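PDB 6OD8: putative aspartyl-tRNA synthetase from Leishmania major, which probably catalyses the ATP-dependent attachment of L-aspartate to tRNA(Asp), releasing AMP and diphosphate, as a class II aminoacyl-tRNA synthetase. Local coordinates for residues Lys103-Val108 and Asp132-Ile137; Ser245-Asn250 and Val293-Arg298; Lys350-Gln355 and Leu536-Ser541; Glu368-Leu373 and His393-Arg398; Gln487-Pro492 and Leu496-Met501. One frame throughout, in Å; residues are numbered along the deposited sequence.

Contact 1: Lys103-Val108 and Asp132-Ile137; sequences KMAFMV and DFMGQI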
# COMPACT_ATOMS: atom_id res chain seq x y z
N LYS A 103 -38.05 -18.50 -33.28
CA LYS A 103 -38.56 -17.19 -32.90
C LYS A 103 -38.09 -16.77 -31.52
O LYS A 103 -38.74 -15.93 -30.88
CB LYS A 103 -40.09 -17.18 -32.97
N MET A 104 -36.97 -17.31 -31.04
CA MET A 104 -36.47 -16.97 -29.71
C MET A 104 -34.96 -16.85 -29.72
O MET A 104 -34.27 -17.52 -30.50
CB MET A 104 -36.89 -18.00 -28.67
CG MET A 104 -38.31 -17.80 -28.15
SD MET A 104 -38.97 -19.36 -27.57
CE MET A 104 -38.52 -19.38 -25.84
N ALA A 105 -34.44 -16.00 -28.84
CA ALA A 105 -33.02 -15.84 -28.61
C ALA A 105 -32.72 -16.07 -27.14
O ALA A 105 -33.52 -15.71 -26.27
CB ALA A 105 -32.52 -14.46 -29.03
N PHE A 106 -31.56 -16.67 -26.87
CA PHE A 106 -31.15 -17.07 -25.53
C PHE A 106 -29.72 -16.62 -25.30
O PHE A 106 -28.84 -16.93 -26.11
CB PHE A 106 -31.25 -18.58 -25.33
CG PHE A 106 -32.64 -19.12 -25.51
CD1 PHE A 106 -33.49 -19.26 -24.43
CD2 PHE A 106 -33.09 -19.49 -26.77
CE1 PHE A 106 -34.76 -19.76 -24.60
CE2 PHE A 106 -34.36 -20.00 -26.95
CZ PHE A 106 -35.20 -20.13 -25.86
N MET A 107 -29.49 -15.93 -24.19
CA MET A 107 -28.19 -15.40 -23.85
C MET A 107 -27.89 -15.70 -22.39
O MET A 107 -28.79 -15.89 -21.57
CB MET A 107 -28.11 -13.87 -24.07
CG MET A 107 -28.71 -13.38 -25.38
SD MET A 107 -28.69 -11.58 -25.50
CE MET A 107 -26.93 -11.28 -25.60
N VAL A 108 -26.60 -15.72 -22.08
CA VAL A 108 -26.13 -15.67 -20.71
C VAL A 108 -25.38 -14.36 -20.57
O VAL A 108 -24.41 -14.12 -21.30
CB VAL A 108 -25.22 -16.85 -20.34
CG1 VAL A 108 -24.66 -16.63 -18.94
CG2 VAL A 108 -25.98 -18.17 -20.42
N ASP A 132 -33.07 -11.81 -34.12
CA ASP A 132 -31.92 -11.94 -35.01
C ASP A 132 -30.74 -11.13 -34.51
O ASP A 132 -29.59 -11.60 -34.57
CB ASP A 132 -32.28 -11.47 -36.42
CG ASP A 132 -33.40 -12.29 -37.05
OD1 ASP A 132 -33.46 -13.51 -36.80
OD2 ASP A 132 -34.21 -11.69 -37.79
N PHE A 133 -30.99 -9.90 -34.06
CA PHE A 133 -29.91 -9.07 -33.55
C PHE A 133 -29.22 -9.73 -32.37
O PHE A 133 -27.99 -9.80 -32.32
CB PHE A 133 -30.44 -7.69 -33.16
CG PHE A 133 -29.41 -6.80 -32.54
CD1 PHE A 133 -28.43 -6.21 -33.32
CD2 PHE A 133 -29.42 -6.55 -31.17
CE1 PHE A 133 -27.45 -5.38 -32.74
CE2 PHE A 133 -28.46 -5.72 -30.59
CZ PHE A 133 -27.48 -5.14 -31.37
N MET A 134 -30.01 -10.21 -31.40
CA MET A 134 -29.43 -10.85 -30.23
C MET A 134 -28.58 -12.05 -30.61
O MET A 134 -27.49 -12.25 -30.06
CB MET A 134 -30.53 -11.26 -29.26
CG MET A 134 -31.21 -10.10 -28.60
SD MET A 134 -32.71 -10.65 -27.76
CE MET A 134 -31.98 -11.54 -26.38
N GLY A 135 -29.06 -12.86 -31.55
CA GLY A 135 -28.33 -14.05 -31.94
C GLY A 135 -26.96 -13.77 -32.53
O GLY A 135 -26.08 -14.64 -32.47
N GLN A 136 -26.75 -12.58 -33.09
CA GLN A 136 -25.49 -12.29 -33.78
C GLN A 136 -24.55 -11.36 -33.00
O GLN A 136 -23.48 -11.02 -33.53
CB GLN A 136 -25.78 -11.70 -35.18
CG GLN A 136 -26.51 -10.35 -35.19
CD GLN A 136 -25.57 -9.19 -34.92
OE1 GLN A 136 -24.60 -8.97 -35.65
NE2 GLN A 136 -25.84 -8.45 -33.84
N ILE A 137 -24.90 -10.94 -31.79
CA ILE A 137 -23.98 -10.13 -30.99
C ILE A 137 -22.73 -10.96 -30.72
O ILE A 137 -22.81 -12.15 -30.40
CB ILE A 137 -24.64 -9.66 -29.69
CG1 ILE A 137 -25.91 -8.85 -30.00
CG2 ILE A 137 -23.68 -8.82 -28.84
CD1 ILE A 137 -26.69 -8.38 -28.79
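Met107 and Met134 both carry CG beside the backbone N and anti to the carbonyl carbon (chi1 -45° and -70°), and both bend at chi3; the two side chains cross at about a right angle. Met107 SD lies 3.4 Å from Met134 CE, and that methyl also rests 3.9 Å from Met107 CG. Closer to the helix axis, Met134 CB meets Ala105 CB at 3.8 Å; the small methyl of alanine lets the helix come near the strand, with Ala105 CA and Gly135 CA 6.0 Å apart. The tip of Met107 continues to Ile137, CE lying 4.3 Å from CD1, and Ile171 of strand 170-173 touches Met107, Met134 and Ile137 alike. Helix 128-136, placed between strands 114-121 and 142-151 like the usual OB-fold helix, thus packs on the sheet of this domain, probably the anticodon-binding one. Every group that meets here is apolar and buried, so the helix is held by dispersion and the hydrophobic effect, with flexible methionines fitting their shapes to each other.

Contact 2: Ser245-Asn250 and Val293-Arg298; sequences SPKIIN and VGPVFR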
# COMPACT_ATOMS: atom_id res chain seq x y z
N SER A 245 9.73 4.08 1.06
CA SER A 245 11.15 4.27 0.85
C SER A 245 11.48 4.12 -0.63
O SER A 245 10.71 3.54 -1.40
CB SER A 245 11.97 3.27 1.69
OG SER A 245 11.60 1.94 1.43
N PRO A 246 12.60 4.69 -1.09
CA PRO A 246 12.83 4.76 -2.53
C PRO A 246 13.20 3.42 -3.13
O PRO A 246 13.89 2.60 -2.53
CB PRO A 246 14.00 5.76 -2.66
CG PRO A 246 14.72 5.66 -1.33
CD PRO A 246 13.61 5.44 -0.32
N LYS A 247 12.76 3.23 -4.36
CA LYS A 247 13.15 2.06 -5.12
C LYS A 247 14.37 2.32 -5.98
O LYS A 247 15.07 1.36 -6.34
CB LYS A 247 11.97 1.56 -5.97
CG LYS A 247 10.64 1.50 -5.20
CD LYS A 247 10.77 0.72 -3.88
CE LYS A 247 9.59 0.94 -2.91
NZ LYS A 247 9.94 0.35 -1.53
N ILE A 248 14.68 3.58 -6.26
CA ILE A 248 15.94 3.94 -6.92
C ILE A 248 17.02 4.13 -5.86
O ILE A 248 16.83 4.88 -4.90
CB ILE A 248 15.76 5.20 -7.78
CG1 ILE A 248 14.79 4.90 -8.93
CG2 ILE A 248 17.12 5.66 -8.33
CD1 ILE A 248 14.50 6.08 -9.84
N ILE A 249 18.15 3.45 -6.03
CA ILE A 249 19.27 3.58 -5.10
C ILE A 249 20.56 3.86 -5.87
O ILE A 249 20.64 3.67 -7.08
CB ILE A 249 19.40 2.33 -4.20
CG1 ILE A 249 19.63 1.06 -5.03
CG2 ILE A 249 18.16 2.20 -3.33
CD1 ILE A 249 19.80 -0.23 -4.14
N ASN A 250 21.56 4.37 -5.16
CA ASN A 250 22.72 4.85 -5.89
C ASN A 250 23.73 3.76 -6.19
O ASN A 250 24.64 3.98 -6.99
CB ASN A 250 23.42 5.99 -5.15
CG ASN A 250 24.17 5.51 -3.95
OD1 ASN A 250 23.82 4.48 -3.36
ND2 ASN A 250 25.21 6.23 -3.57
N VAL A 293 4.40 -1.55 1.93
CA VAL A 293 3.85 -2.41 0.89
C VAL A 293 4.29 -1.79 -0.43
O VAL A 293 3.91 -0.66 -0.73
CB VAL A 293 2.32 -2.51 0.96
CG1 VAL A 293 1.78 -3.40 -0.19
CG2 VAL A 293 1.86 -3.03 2.30
N GLY A 294 5.12 -2.49 -1.19
CA GLY A 294 5.58 -1.91 -2.43
C GLY A 294 6.39 -2.88 -3.26
O GLY A 294 6.67 -4.01 -2.85
N PRO A 295 6.79 -2.43 -4.45
CA PRO A 295 7.51 -3.31 -5.36
C PRO A 295 8.90 -3.65 -4.85
O PRO A 295 9.57 -2.85 -4.20
CB PRO A 295 7.61 -2.51 -6.67
CG PRO A 295 7.02 -1.16 -6.41
CD PRO A 295 6.42 -1.12 -5.04
N VAL A 296 9.32 -4.86 -5.20
CA VAL A 296 10.66 -5.36 -4.94
C VAL A 296 11.14 -6.01 -6.23
O VAL A 296 10.34 -6.40 -7.09
CB VAL A 296 10.69 -6.34 -3.76
CG1 VAL A 296 10.34 -5.60 -2.47
CG2 VAL A 296 9.73 -7.45 -3.96
N PHE A 297 12.45 -6.09 -6.39
CA PHE A 297 13.03 -6.49 -7.67
C PHE A 297 14.13 -7.51 -7.40
O PHE A 297 14.95 -7.31 -6.50
CB PHE A 297 13.57 -5.26 -8.43
CG PHE A 297 12.52 -4.19 -8.68
CD1 PHE A 297 11.69 -4.25 -9.80
CD2 PHE A 297 12.35 -3.12 -7.80
CE1 PHE A 297 10.71 -3.27 -10.05
CE2 PHE A 297 11.37 -2.13 -8.03
CZ PHE A 297 10.54 -2.21 -9.16
N ARG A 298 14.09 -8.63 -8.12
CA ARG A 298 15.12 -9.67 -8.05
C ARG A 298 15.79 -9.75 -9.41
O ARG A 298 15.12 -9.97 -10.42
CB ARG A 298 14.54 -11.02 -7.65
CG ARG A 298 14.00 -11.05 -6.22
CD ARG A 298 15.00 -10.44 -5.23
NE ARG A 298 14.33 -9.62 -4.21
CZ ARG A 298 13.78 -10.11 -3.10
NH1 ARG A 298 13.83 -11.41 -2.86
NH2 ARG A 298 13.18 -9.29 -2.24
O HOH W 1 9.05 -2.13 -1.24
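Lys247 sends its aliphatic chain across to strand 289-297, where it meets Pro295 and Phe297. The closer side is the lysine stem: CD lies 3.8 Å from Pro295 O, and CE is 4.3 Å from Pro295 CD. Lys247 CB stands at the edge of the Phe297 ring, near its plane and 4.3 Å from CE2. A bend at chi2 (-52°) turns the chain from the phenylalanine toward Gly294 and Pro295. Gly294 suits this place because it has no side chain to obstruct the lysine.

The ammonium end is looser. Lys247 NZ is 4.2 Å from Pro295 O, too far for a direct bond, and one water joins them: it accepts from NZ at 2.7 Å and donates to Pro295 O at 3.1 Å. The ammonium also forms a salt bridge with Glu292, whose other carboxylate oxygen is hydrogen-bonded to Ser245 OG, so the buried charge is probably well compensated.

Glu310 of the second subunit is hydrogen-bonded to the backbone N of Lys247 and of Ile248, and Pro246 packs on Arg551 of that subunit. A long helix (215-237) leading into an extended segment with Pro246 at the subunit interface is consistent with class II motif 1. Phe297-Arg298, on antiparallel strands 289-297 and 310-319, is consistent with the start of motif 2, so the contact joins the two.

Contact 3: Lys350-Gln355 and Leu536-Ser541; sequences KNVCQQ and LYLGLS
Gln354 NE2 donates to Asn351 O at 2.7 Å, the shortest polar bond here, with an N-H...O angle of 155°. The donor lies in the carbonyl plane, and the oxygen is close to the amide plane of Gln354; the side chain of Gln354 folds back on the carbonyl of Asn351, on the flank away from the contact.

The meeting itself is apolar. Both methyls of Val352, CG1 and CG2, straddle Leu538 CD1 at 4.2 Å, and CG1 also reaches Leu540 CD2 at 4.3 Å. With CG1 anti to the backbone N (chi1 174°), both methyls are turned to Leu538 CD1, and CG1 is the one that extends to Leu540. Val352 and Leu538 cross at about a right angle. Phe358 touches both Val352 and Leu538, and helix 215-237 adds Ala219 against Val352 and Ile220 against Leu540. The compact branched valine and the longer leucines thereby fill a buried junction of three helices.

Between the leucines the chain turns through Gly539, whose positive phi (66°) suits a residue lacking a side chain. Leu540 N bonds Met535 O and Gly539 N bonds Leu536 O, the latter weakly: a Schellman motif closing helix 530-538, which with strand 523-529 corresponds to class II motif 3.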
# COMPACT_ATOMS: atom_id res chain seq x y z
N LYS A 350 -14.13 -20.71 -3.23
CA LYS A 350 -14.75 -21.74 -4.05
C LYS A 350 -14.53 -21.48 -5.53
O LYS A 350 -14.41 -22.43 -6.32
CB LYS A 350 -16.26 -21.83 -3.74
N ASN A 351 -14.47 -20.21 -5.94
CA ASN A 351 -14.27 -19.88 -7.34
C ASN A 351 -12.84 -20.17 -7.80
O ASN A 351 -12.64 -20.50 -8.97
CB ASN A 351 -14.65 -18.42 -7.60
CG ASN A 351 -16.16 -18.24 -7.79
OD1 ASN A 351 -16.86 -19.19 -8.09
ND2 ASN A 351 -16.64 -17.01 -7.63
N VAL A 352 -11.86 -20.07 -6.91
CA VAL A 352 -10.52 -20.59 -7.23
C VAL A 352 -10.55 -22.11 -7.29
O VAL A 352 -10.06 -22.74 -8.23
CB VAL A 352 -9.48 -20.11 -6.20
CG1 VAL A 352 -8.12 -20.76 -6.47
CG2 VAL A 352 -9.36 -18.56 -6.21
N CYS A 353 -11.13 -22.73 -6.26
CA CYS A 353 -11.04 -24.17 -6.08
C CYS A 353 -11.71 -24.94 -7.21
O CYS A 353 -11.31 -26.07 -7.52
CB CYS A 353 -11.65 -24.55 -4.73
SG CYS A 353 -11.38 -26.28 -4.21
N GLN A 354 -12.74 -24.37 -7.84
CA GLN A 354 -13.43 -25.15 -8.87
C GLN A 354 -12.54 -25.37 -10.09
O GLN A 354 -12.67 -26.39 -10.77
CB GLN A 354 -14.74 -24.47 -9.28
CG GLN A 354 -14.65 -22.98 -9.58
CD GLN A 354 -14.28 -22.69 -11.03
OE1 GLN A 354 -14.57 -23.48 -11.93
NE2 GLN A 354 -13.62 -21.55 -11.26
N GLN A 355 -11.63 -24.45 -10.37
CA GLN A 355 -10.67 -24.67 -11.44
C GLN A 355 -9.36 -25.25 -10.94
O GLN A 355 -8.74 -26.06 -11.63
CB GLN A 355 -10.39 -23.37 -12.20
CG GLN A 355 -9.53 -23.60 -13.43
CD GLN A 355 -9.40 -22.38 -14.33
OE1 GLN A 355 -10.09 -21.36 -14.14
NE2 GLN A 355 -8.53 -22.48 -15.33
N LEU A 536 0.96 -19.84 -2.34
CA LEU A 536 1.09 -20.98 -1.42
C LEU A 536 -0.20 -21.20 -0.63
O LEU A 536 -0.60 -22.35 -0.40
CB LEU A 536 2.28 -20.77 -0.47
CG LEU A 536 3.64 -20.85 -1.20
CD1 LEU A 536 4.75 -20.24 -0.37
CD2 LEU A 536 3.95 -22.31 -1.56
N TYR A 537 -0.86 -20.13 -0.21
CA TYR A 537 -2.15 -20.25 0.47
C TYR A 537 -3.16 -21.05 -0.36
O TYR A 537 -3.88 -21.91 0.15
CB TYR A 537 -2.71 -18.86 0.77
CG TYR A 537 -4.06 -18.89 1.43
CD1 TYR A 537 -4.17 -19.12 2.81
CD2 TYR A 537 -5.23 -18.66 0.70
CE1 TYR A 537 -5.42 -19.14 3.44
CE2 TYR A 537 -6.47 -18.68 1.32
CZ TYR A 537 -6.57 -18.91 2.68
OH TYR A 537 -7.81 -18.94 3.27
N LEU A 538 -3.25 -20.73 -1.65
CA LEU A 538 -4.20 -21.38 -2.54
C LEU A 538 -3.64 -22.62 -3.20
O LEU A 538 -4.37 -23.30 -3.95
CB LEU A 538 -4.64 -20.38 -3.62
CG LEU A 538 -5.44 -19.17 -3.14
CD1 LEU A 538 -5.68 -18.17 -4.32
CD2 LEU A 538 -6.78 -19.58 -2.53
N GLY A 539 -2.36 -22.91 -3.00
CA GLY A 539 -1.73 -24.06 -3.63
C GLY A 539 -1.62 -23.98 -5.14
O GLY A 539 -1.70 -25.02 -5.80
N LEU A 540 -1.45 -22.79 -5.71
CA LEU A 540 -1.40 -22.62 -7.15
C LEU A 540 -0.10 -23.17 -7.73
O LEU A 540 0.94 -23.18 -7.07
CB LEU A 540 -1.54 -21.13 -7.52
CG LEU A 540 -2.81 -20.45 -7.02
CD1 LEU A 540 -2.85 -18.95 -7.42
CD2 LEU A 540 -4.01 -21.22 -7.59
N SER A 541 -0.14 -23.58 -9.00
CA SER A 541 1.01 -24.23 -9.61
C SER A 541 2.08 -23.25 -10.08
O SER A 541 3.22 -23.68 -10.34
CB SER A 541 0.57 -25.06 -10.82
OG SER A 541 0.05 -24.18 -11.81

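Contact 4: Glu368-Leu373 and His393-Arg398; sequences ERIKEL and HNMDSR. With EDO (1,2-ethanediol), chain H.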
# COMPACT_ATOMS: atom_id res chain seq x y z
N GLU A 368 -5.59 -31.10 20.84
CA GLU A 368 -5.36 -32.52 21.09
C GLU A 368 -3.97 -32.95 20.62
O GLU A 368 -3.27 -33.69 21.32
CB GLU A 368 -6.44 -33.35 20.41
CG GLU A 368 -7.83 -33.22 21.03
CD GLU A 368 -8.53 -31.90 20.72
OE1 GLU A 368 -8.26 -31.29 19.67
OE2 GLU A 368 -9.38 -31.47 21.54
N ARG A 369 -3.56 -32.50 19.43
CA ARG A 369 -2.23 -32.87 18.95
C ARG A 369 -1.15 -32.30 19.86
O ARG A 369 -0.14 -32.97 20.13
CB ARG A 369 -2.04 -32.40 17.50
CG ARG A 369 -0.95 -33.16 16.75
CD ARG A 369 -1.16 -34.69 16.86
NE ARG A 369 -0.09 -35.45 16.22
CZ ARG A 369 0.20 -36.72 16.50
NH1 ARG A 369 -0.48 -37.40 17.42
NH2 ARG A 369 1.20 -37.33 15.85
N ILE A 370 -1.34 -31.07 20.33
CA ILE A 370 -0.42 -30.46 21.27
C ILE A 370 -0.23 -31.37 22.48
O ILE A 370 0.90 -31.67 22.89
CB ILE A 370 -0.92 -29.06 21.66
CG1 ILE A 370 -0.61 -28.08 20.51
CG2 ILE A 370 -0.33 -28.60 23.00
CD1 ILE A 370 -1.25 -26.71 20.67
N LYS A 371 -1.34 -31.86 23.04
CA LYS A 371 -1.26 -32.74 24.21
C LYS A 371 -0.64 -34.09 23.84
O LYS A 371 0.24 -34.58 24.55
CB LYS A 371 -2.66 -32.91 24.82
N GLU A 372 -1.08 -34.68 22.73
CA GLU A 372 -0.60 -36.00 22.31
C GLU A 372 0.91 -36.04 22.15
O GLU A 372 1.56 -37.04 22.49
CB GLU A 372 -1.26 -36.41 20.99
CG GLU A 372 -2.75 -36.71 21.06
CD GLU A 372 -3.39 -36.76 19.68
OE1 GLU A 372 -2.65 -36.84 18.67
OE2 GLU A 372 -4.64 -36.72 19.60
N LEU A 373 1.51 -34.99 21.57
CA LEU A 373 2.94 -34.99 21.34
C LEU A 373 3.72 -34.26 22.43
O LEU A 373 4.95 -34.24 22.37
CB LEU A 373 3.28 -34.36 19.98
CG LEU A 373 2.67 -35.03 18.75
CD1 LEU A 373 2.99 -34.19 17.52
CD2 LEU A 373 3.20 -36.43 18.59
N HIS A 393 3.39 -20.64 20.90
CA HIS A 393 3.35 -19.53 21.86
C HIS A 393 2.16 -19.68 22.81
O HIS A 393 2.31 -19.52 24.03
CB HIS A 393 3.32 -18.18 21.15
CG HIS A 393 3.32 -17.02 22.11
ND1 HIS A 393 2.17 -16.36 22.48
CD2 HIS A 393 4.32 -16.49 22.85
CE1 HIS A 393 2.47 -15.44 23.37
NE2 HIS A 393 3.77 -15.50 23.62
N ASN A 394 0.97 -19.99 22.28
CA ASN A 394 -0.24 -19.90 23.09
C ASN A 394 -1.32 -20.81 22.54
O ASN A 394 -1.26 -21.26 21.39
CB ASN A 394 -0.77 -18.44 23.17
CG ASN A 394 -1.26 -17.91 21.83
OD1 ASN A 394 -2.34 -18.29 21.34
ND2 ASN A 394 -0.50 -16.99 21.25
N MET A 395 -2.33 -21.08 23.38
CA MET A 395 -3.36 -22.04 22.99
C MET A 395 -4.43 -21.43 22.09
O MET A 395 -5.34 -22.16 21.67
CB MET A 395 -4.00 -22.65 24.24
CG MET A 395 -3.07 -23.58 25.01
SD MET A 395 -2.46 -24.94 23.98
CE MET A 395 -4.01 -25.70 23.47
N ASP A 396 -4.35 -20.14 21.80
CA ASP A 396 -5.29 -19.50 20.87
C ASP A 396 -4.85 -19.65 19.41
O ASP A 396 -5.64 -20.11 18.58
CB ASP A 396 -5.46 -18.03 21.24
CG ASP A 396 -6.19 -17.25 20.17
OD1 ASP A 396 -5.61 -16.30 19.59
OD2 ASP A 396 -7.35 -17.60 19.88
N SER A 397 -3.62 -19.27 19.06
CA SER A 397 -3.19 -19.41 17.68
C SER A 397 -2.48 -20.74 17.39
O SER A 397 -2.49 -21.20 16.24
CB SER A 397 -2.27 -18.24 17.28
OG SER A 397 -1.07 -18.22 18.03
N ARG A 398 -1.85 -21.35 18.40
CA ARG A 398 -1.38 -22.74 18.29
C ARG A 398 -0.46 -22.94 17.08
O ARG A 398 -0.56 -23.94 16.34
CB ARG A 398 -2.56 -23.72 18.26
CG ARG A 398 -3.46 -23.64 19.50
CD ARG A 398 -4.52 -24.75 19.53
NE ARG A 398 -5.48 -24.72 18.42
CZ ARG A 398 -6.52 -23.89 18.36
NH1 ARG A 398 -6.72 -23.01 19.33
NH2 ARG A 398 -7.36 -23.93 17.32
C1 EDO H . 1.15 -16.05 18.05
O1 EDO H . -0.16 -15.68 18.51
C2 EDO H . 2.25 -15.47 18.93
O2 EDO H . 1.91 -14.12 19.29
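Ile370 reaches from helix 367-373 to the loop 393-398, where its end meets Met395 and Arg398. From CB the chain runs through CG1, which lies beside the backbone N and anti to the carbonyl carbon (chi1 -77°), and the contacts with the loop are made by the terminal CD1. That methyl lies 3.9 Å from Met395 SD, the two side chains meeting tip to tip, and touches Met395 CE as well. It also rests 4.0 Å from Arg398 CG, with CB and CD alongside, on an arginine stem that crosses it at about a right angle. Isoleucine suits the place because its longer branch carries CD1 to the thioether and the arginine methylenes.

Arg398 NH1 donates to Met395 O at 2.8 Å, the oxygen in the guanidinium plane, and NE bonds Leu365 O. An ethanediol, probably from the crystallisation liquor, has its O1 bonded to Ser397 OG at 2.7 Å and to Asn394 ND2.

Asn394 ND2 also donates to His393 ND1 at 3.0 Å, nearly straight (173°), in both planes. Asn394 OD1 accepts from Ser397 N, three residues on, at 2.8 Å: an Asx motif, shaping the connection between strands 391-392 and 400-403.

Contact 5: Gln487-Pro492 and Leu496-Met501; sequences QRIHDP and LARAKM
The start of helix 492-501, with Asp491 as its N-cap, is where this contact forms: Pro492 and Leu496 share the first helical turn, and Ile489 of the preceding loop folds against Arg498. Leu496 N donates to Pro492 O at 3.0 Å, an N-H...O angle of 159°, the i to i+4 bond of that turn. Proline suits a first turn, where its missing N-H costs no helical bond, and Asp491 OD2 accepts from Leu494 N. Ile489 CD1 lies 3.6 Å from Arg498 CD and 3.9 Å from its CB, the two side chains crossing at about a right angle. With CG anti to the backbone N (chi1 -176°), Arg498 runs extended to NE and offers its methylenes to the isoleucine. Its guanidinium is held beyond, by a salt bridge to Glu462 and bonds to Ser453 OG and Pro457 O. The loop leaves strand 480-487 and lies beside strand 523-529, which His490 touches at His523, while Asp491 packs on Met62 of the second subunit.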
# COMPACT_ATOMS: atom_id res chain seq x y z
N GLN A 487 16.42 -10.54 14.46
CA GLN A 487 17.04 -9.38 15.07
C GLN A 487 18.19 -8.89 14.20
O GLN A 487 19.03 -9.68 13.75
CB GLN A 487 17.55 -9.71 16.48
CG GLN A 487 18.20 -8.49 17.15
CD GLN A 487 18.78 -8.78 18.54
OE1 GLN A 487 18.84 -9.93 19.00
NE2 GLN A 487 19.19 -7.72 19.23
N ARG A 488 18.26 -7.57 14.00
CA ARG A 488 19.36 -6.96 13.26
C ARG A 488 20.51 -6.61 14.21
O ARG A 488 20.33 -6.50 15.43
CB ARG A 488 18.92 -5.68 12.54
CG ARG A 488 17.51 -5.74 11.91
CD ARG A 488 17.38 -6.87 10.90
NE ARG A 488 16.04 -6.82 10.30
CZ ARG A 488 15.49 -7.77 9.54
NH1 ARG A 488 16.14 -8.91 9.26
NH2 ARG A 488 14.27 -7.57 9.08
N ILE A 489 21.67 -6.34 13.63
CA ILE A 489 22.83 -5.86 14.39
C ILE A 489 22.70 -4.35 14.46
O ILE A 489 22.82 -3.66 13.44
CB ILE A 489 24.15 -6.28 13.73
CG1 ILE A 489 24.27 -7.81 13.68
CG2 ILE A 489 25.34 -5.67 14.48
CD1 ILE A 489 25.54 -8.31 13.00
N HIS A 490 22.46 -3.81 15.66
CA HIS A 490 22.26 -2.37 15.78
C HIS A 490 23.54 -1.66 16.21
O HIS A 490 23.56 -0.42 16.29
CB HIS A 490 21.10 -2.04 16.73
CG HIS A 490 21.29 -2.58 18.11
ND1 HIS A 490 21.21 -3.93 18.41
CD2 HIS A 490 21.57 -1.96 19.28
CE1 HIS A 490 21.43 -4.11 19.69
NE2 HIS A 490 21.67 -2.93 20.25
N ASP A 491 24.62 -2.41 16.44
CA ASP A 491 25.91 -1.83 16.78
C ASP A 491 26.75 -1.66 15.52
O ASP A 491 27.05 -2.66 14.86
CB ASP A 491 26.66 -2.73 17.76
CG ASP A 491 28.03 -2.17 18.11
OD1 ASP A 491 28.08 -1.27 18.95
OD2 ASP A 491 29.05 -2.64 17.53
N PRO A 492 27.20 -0.44 15.20
CA PRO A 492 27.94 -0.25 13.93
C PRO A 492 29.20 -1.10 13.81
O PRO A 492 29.51 -1.59 12.71
CB PRO A 492 28.28 1.25 13.96
CG PRO A 492 27.33 1.85 14.94
CD PRO A 492 27.08 0.80 15.97
N LEU A 496 29.97 -4.03 10.95
CA LEU A 496 31.10 -4.08 10.02
C LEU A 496 31.88 -5.38 10.19
O LEU A 496 32.33 -5.98 9.20
CB LEU A 496 32.00 -2.87 10.22
CG LEU A 496 31.45 -1.50 9.77
CD1 LEU A 496 32.31 -0.37 10.31
CD2 LEU A 496 31.37 -1.42 8.25
N ALA A 497 32.03 -5.85 11.43
CA ALA A 497 32.77 -7.08 11.68
C ALA A 497 32.08 -8.29 11.04
O ALA A 497 32.76 -9.16 10.48
CB ALA A 497 32.94 -7.29 13.19
N ARG A 498 30.75 -8.38 11.13
CA ARG A 498 30.09 -9.53 10.51
C ARG A 498 30.17 -9.44 8.99
O ARG A 498 30.41 -10.46 8.31
CB ARG A 498 28.64 -9.66 10.99
CG ARG A 498 27.93 -10.92 10.43
CD ARG A 498 26.54 -11.22 11.04
NE ARG A 498 25.75 -12.06 10.15
CZ ARG A 498 25.91 -13.38 10.03
NH1 ARG A 498 26.80 -14.02 10.78
NH2 ARG A 498 25.16 -14.07 9.18
N ALA A 499 30.03 -8.24 8.42
CA ALA A 499 30.18 -8.07 6.98
C ALA A 499 31.58 -8.49 6.52
O ALA A 499 31.73 -9.10 5.46
CB ALA A 499 29.90 -6.62 6.58
N LYS A 500 32.60 -8.15 7.30
CA LYS A 500 33.96 -8.54 6.93
C LYS A 500 34.10 -10.06 6.93
O LYS A 500 34.67 -10.64 6.00
CB LYS A 500 34.97 -7.90 7.88
N MET A 501 33.59 -10.71 7.98
CA MET A 501 33.62 -12.17 8.05
C MET A 501 32.95 -12.81 6.84
O MET A 501 33.41 -13.85 6.35
CB MET A 501 32.95 -12.65 9.34
CG MET A 501 32.88 -14.18 9.47
SD MET A 501 31.64 -14.76 10.64
CE MET A 501 30.12 -14.30 9.81

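How the contacts relate
Reading from the N terminus, contact 1 closes a loop of 23 residues wholly within the OB-fold domain, tying its sheet to helix 128-136. The other four lie in the class II catalytic domain. Contact 2 closes next, joining the region after helix 215-237 to strand 289-297 at the subunit interface. Contact 3 spans the longest loop, 180 residues, bringing helix 346-353 to the end of helix 530-538. Contacts 4 and 5 nest inside it, one after the other: contact 4 links helix 367-373 to the loop before strand 400-403, and contact 5 folds the loop after strand 480-487 onto helix 492-501. None of the contacts touch; contacts 2 and 5 are closest, with nearest atoms about 12 Å apart.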